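Local coordinates for protein lipoteichoic acid primase (Listeria monocytogenes, PDB 4UOP) that is a sulfatase-family extracellular catalytic domain, named as a lipoteichoic acid primase, that carries a magnesium ion in a metal site, at residues I229-D232 against K233-I236; L410-D413 against V414-F418. All coordinates share one frame; numbering follows the deposited sequence.

Contact 1 (I229-D232 against K233-I236); sequences IPKD and KQEI
Gln234 folds back on Ile229 at a single 3-10 turn in the loop between strand 214-219 and helix 246-271 of the sulfatase-type domain. Its side-chain NE2 gives a hydrogen bond of 2.8 Å to the backbone O of Ile229. The N-H...O angle is 166°, and the acceptor lies in the amide plane of Gln234, so the bond fixes the rotation of that amide. Gln234 CG lies beside the backbone N (chi1 -65°), and the chain then runs straight out to reach the carbonyl. On the way CG passes Ile229 CG2 at 3.9 Å.

Two backbone bonds close the turn. Lys233 N binds Pro230 O at 2.9 Å, and Gln234 N binds Lys231 O at 3.2 Å.

Asp232 and Lys233 lie side by side at the exposed edge. Asp232 OD2 rests against the methylene CE of Lys233 at 3.7 Å. Asp232 OD2 and Lys233 NZ are 4.5 Å apart, beyond a salt bridge, and would probably attract only weakly. Lys233 NZ also has a weak, long ion pair with Asp185.

Behind the turn, Ile229 packs on Ala253 of helix 246-271 and on Ile187, and Gln234 touches Glu252. Ile229 CG2 also meets Lys233 CB at 3.6 Å, the two side chains crossing at about a right angle.

Contact 2 (L410-D413 against V414-F418); sequences LSSD and VKKRF
This is the first turn of helix 412-433, with Ser411 at the N-cap position. Ser411 meets Val414 through its side chain: OG lies 3.6 Å from Val414 CG2. A chi1 of 71° sets OG between the backbone N and the carbonyl carbon of its own residue, which puts it beside that methyl group. One residue earlier, Leu410 CD2 reaches Val414 CG1 at 4.2 Å. Both residues also pack on Tyr389 of strand 387-390, so this apolar side of the turn faces the five-stranded antiparallel sheet. Val414 is buried there, and its carbonyl accepts a hydrogen bond from Tyr382.

The helical backbone bonds begin at the cap. Lys415 N binds Ser411 O at 3.0 Å, Lys416 N binds Ser412 O at 2.9 Å, and Arg417 N binds Asp413 O at 3.2 Å.

The outer side is polar. Lys416 extends back over Ser412, and its aliphatic chain does the touching. Its ammonium group is near the Asp413 carboxylate but beyond salt-bridge distance. The acid lies in the first turn, where its negative charge would probably interact well with the helix dipole. The Lys415 chain bends at chi2 and chi4, and its NZ forms a salt bridge with Asp419 further along the helix. Arg417 runs extended from CG to NE, back along Asp413, and its NH1 is hydrogen-bonded to Tyr387 OH. That anchor ties the guanidinium to the sheet, with NH1 4.2 Å from Asp413 CB. On the solvent side, Ser412 OG sits 3.5 Å from Lys416 CE.

How the contacts relate
Both contacts are local, and both lie at the surface on opposite sides of the chain's centre. Their centres are about 49 Å apart and they do not touch. Contact 1 belongs to a loop of the sulfatase-type domain that leans on helix 246-271. Contact 2 starts the last helix of the model and leans on the antiparallel sheet near the C-terminal end. The chemistry follows the setting. In contact 1 a side-chain amide supplements two short-range turn bonds. In contact 2 regular helical backbone bonds carry the turn, and side chains add a serine at the N-cap position, an apolar face and tyrosine anchors. Among the touching residues, one is buried in each: Ile229 in contact 1, Val414 in contact 2.

Contact 1 (I229-D232 against K233-I236)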
# COMPACT_ATOMS: atom_id res chain seq x y z
N ILE B 229 9.31 -25.83 8.07
CA ILE B 229 10.62 -26.34 8.43
C ILE B 229 10.63 -27.87 8.22
O ILE B 229 9.70 -28.55 8.63
CB ILE B 229 10.90 -26.04 9.90
CG1 ILE B 229 10.92 -24.52 10.16
CG2 ILE B 229 12.17 -26.70 10.38
CD1 ILE B 229 12.01 -23.77 9.43
N PRO B 230 11.68 -28.41 7.58
CA PRO B 230 11.72 -29.87 7.39
C PRO B 230 11.59 -30.59 8.72
O PRO B 230 12.06 -30.10 9.75
CB PRO B 230 13.11 -30.10 6.80
CG PRO B 230 13.40 -28.85 6.04
CD PRO B 230 12.74 -27.74 6.81
N LYS B 231 10.93 -31.75 8.71
CA LYS B 231 10.63 -32.46 9.94
C LYS B 231 11.85 -32.75 10.81
O LYS B 231 11.78 -32.63 12.03
CB LYS B 231 9.87 -33.77 9.64
CG LYS B 231 8.38 -33.53 9.50
CD LYS B 231 7.61 -34.79 9.13
CE LYS B 231 6.22 -34.79 9.77
NZ LYS B 231 5.50 -33.50 9.62
N ASP B 232 12.97 -33.10 10.19
CA ASP B 232 14.17 -33.45 10.94
C ASP B 232 14.83 -32.22 11.59
O ASP B 232 15.72 -32.37 12.42
CB ASP B 232 15.19 -34.20 10.07
CG ASP B 232 15.83 -33.32 9.00
OD1 ASP B 232 15.10 -32.84 8.09
OD2 ASP B 232 17.07 -33.13 9.04
N LYS B 233 14.40 -31.02 11.19
CA LYS B 233 14.93 -29.76 11.74
C LYS B 233 13.99 -29.13 12.79
O LYS B 233 14.32 -28.09 13.36
CB LYS B 233 15.16 -28.76 10.61
CG LYS B 233 16.17 -29.21 9.55
CD LYS B 233 17.59 -29.25 10.08
CE LYS B 233 18.60 -29.73 9.03
NZ LYS B 233 18.44 -29.03 7.72
N GLN B 234 12.83 -29.75 13.03
CA GLN B 234 11.89 -29.28 14.06
C GLN B 234 12.29 -29.83 15.42
O GLN B 234 12.29 -31.05 15.63
CB GLN B 234 10.47 -29.70 13.72
CG GLN B 234 9.93 -29.05 12.46
CD GLN B 234 8.53 -29.49 12.12
OE1 GLN B 234 7.77 -29.91 13.00
NE2 GLN B 234 8.18 -29.42 10.85
N GLU B 235 12.64 -28.95 16.34
CA GLU B 235 13.19 -29.37 17.62
C GLU B 235 12.29 -29.10 18.81
O GLU B 235 12.60 -29.51 19.93
CB GLU B 235 14.56 -28.73 17.84
CG GLU B 235 15.64 -29.30 16.93
CD GLU B 235 17.01 -28.70 17.18
OE1 GLU B 235 17.18 -27.93 18.16
OE2 GLU B 235 17.92 -28.99 16.39
N ILE B 236 11.17 -28.42 18.59
CA ILE B 236 10.22 -28.16 19.66
C ILE B 236 9.12 -29.23 19.62
O ILE B 236 8.48 -29.43 18.59
CB ILE B 236 9.59 -26.76 19.51
CG1 ILE B 236 10.68 -25.68 19.43
CG2 ILE B 236 8.62 -26.46 20.65
CD1 ILE B 236 11.63 -25.66 20.61

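Contact 2 (L410-D413 against V414-F418)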
# COMPACT_ATOMS: atom_id res chain seq x y z
N LEU B 410 -5.22 14.39 25.26
CA LEU B 410 -4.54 14.97 24.11
C LEU B 410 -4.00 16.35 24.43
O LEU B 410 -4.57 17.37 24.04
CB LEU B 410 -5.48 15.01 22.90
CG LEU B 410 -6.17 13.69 22.54
CD1 LEU B 410 -6.93 13.87 21.23
CD2 LEU B 410 -5.17 12.55 22.42
N SER B 411 -2.87 16.38 25.13
CA SER B 411 -2.20 17.61 25.52
C SER B 411 -1.40 18.23 24.37
O SER B 411 -1.35 17.69 23.25
CB SER B 411 -1.26 17.31 26.69
OG SER B 411 -0.16 16.54 26.26
N SER B 412 -0.77 19.36 24.67
CA SER B 412 0.05 20.11 23.72
C SER B 412 1.22 19.31 23.17
O SER B 412 1.50 19.36 21.97
CB SER B 412 0.57 21.40 24.38
OG SER B 412 1.54 22.02 23.57
N ASP B 413 1.91 18.57 24.03
CA ASP B 413 3.01 17.71 23.60
C ASP B 413 2.54 16.57 22.70
O ASP B 413 3.26 16.18 21.79
CB ASP B 413 3.78 17.15 24.81
CG ASP B 413 4.86 18.11 25.33
OD1 ASP B 413 5.08 19.18 24.73
OD2 ASP B 413 5.51 17.78 26.34
N VAL B 414 1.34 16.06 22.94
CA VAL B 414 0.79 15.00 22.09
C VAL B 414 0.52 15.57 20.70
O VAL B 414 0.76 14.93 19.68
CB VAL B 414 -0.50 14.39 22.69
CG1 VAL B 414 -1.12 13.36 21.75
CG2 VAL B 414 -0.20 13.75 24.04
N LYS B 415 0.03 16.81 20.68
CA LYS B 415 -0.25 17.52 19.44
C LYS B 415 1.03 17.85 18.67
O LYS B 415 1.08 17.71 17.45
CB LYS B 415 -1.02 18.81 19.76
CG LYS B 415 -1.33 19.71 18.58
CD LYS B 415 -2.06 18.97 17.46
CE LYS B 415 -2.96 19.91 16.66
NZ LYS B 415 -2.24 21.12 16.17
N LYS B 416 2.06 18.29 19.38
CA LYS B 416 3.33 18.62 18.74
C LYS B 416 3.95 17.41 18.02
O LYS B 416 4.46 17.54 16.92
CB LYS B 416 4.31 19.21 19.74
CG LYS B 416 4.08 20.68 19.98
CD LYS B 416 4.83 21.20 21.19
CE LYS B 416 4.39 22.61 21.55
NZ LYS B 416 5.11 23.11 22.75
N ARG B 417 3.89 16.23 18.65
CA ARG B 417 4.44 15.03 18.03
C ARG B 417 3.61 14.56 16.84
O ARG B 417 4.16 14.02 15.89
CB ARG B 417 4.59 13.90 19.05
CG ARG B 417 5.72 14.13 20.02
CD ARG B 417 5.98 12.90 20.88
NE ARG B 417 6.89 13.20 21.97
CZ ARG B 417 6.54 13.47 23.23
NH1 ARG B 417 5.26 13.46 23.62
NH2 ARG B 417 7.49 13.74 24.12
N PHE B 418 2.29 14.75 16.91
CA PHE B 418 1.42 14.45 15.77
C PHE B 418 1.76 15.33 14.58
O PHE B 418 1.93 14.84 13.46
CB PHE B 418 -0.05 14.62 16.16
CG PHE B 418 -0.98 14.76 14.99
CD1 PHE B 418 -1.36 13.65 14.26
CD2 PHE B 418 -1.46 16.01 14.62
CE1 PHE B 418 -2.22 13.77 13.18
CE2 PHE B 418 -2.32 16.14 13.55
CZ PHE B 418 -2.70 15.02 12.83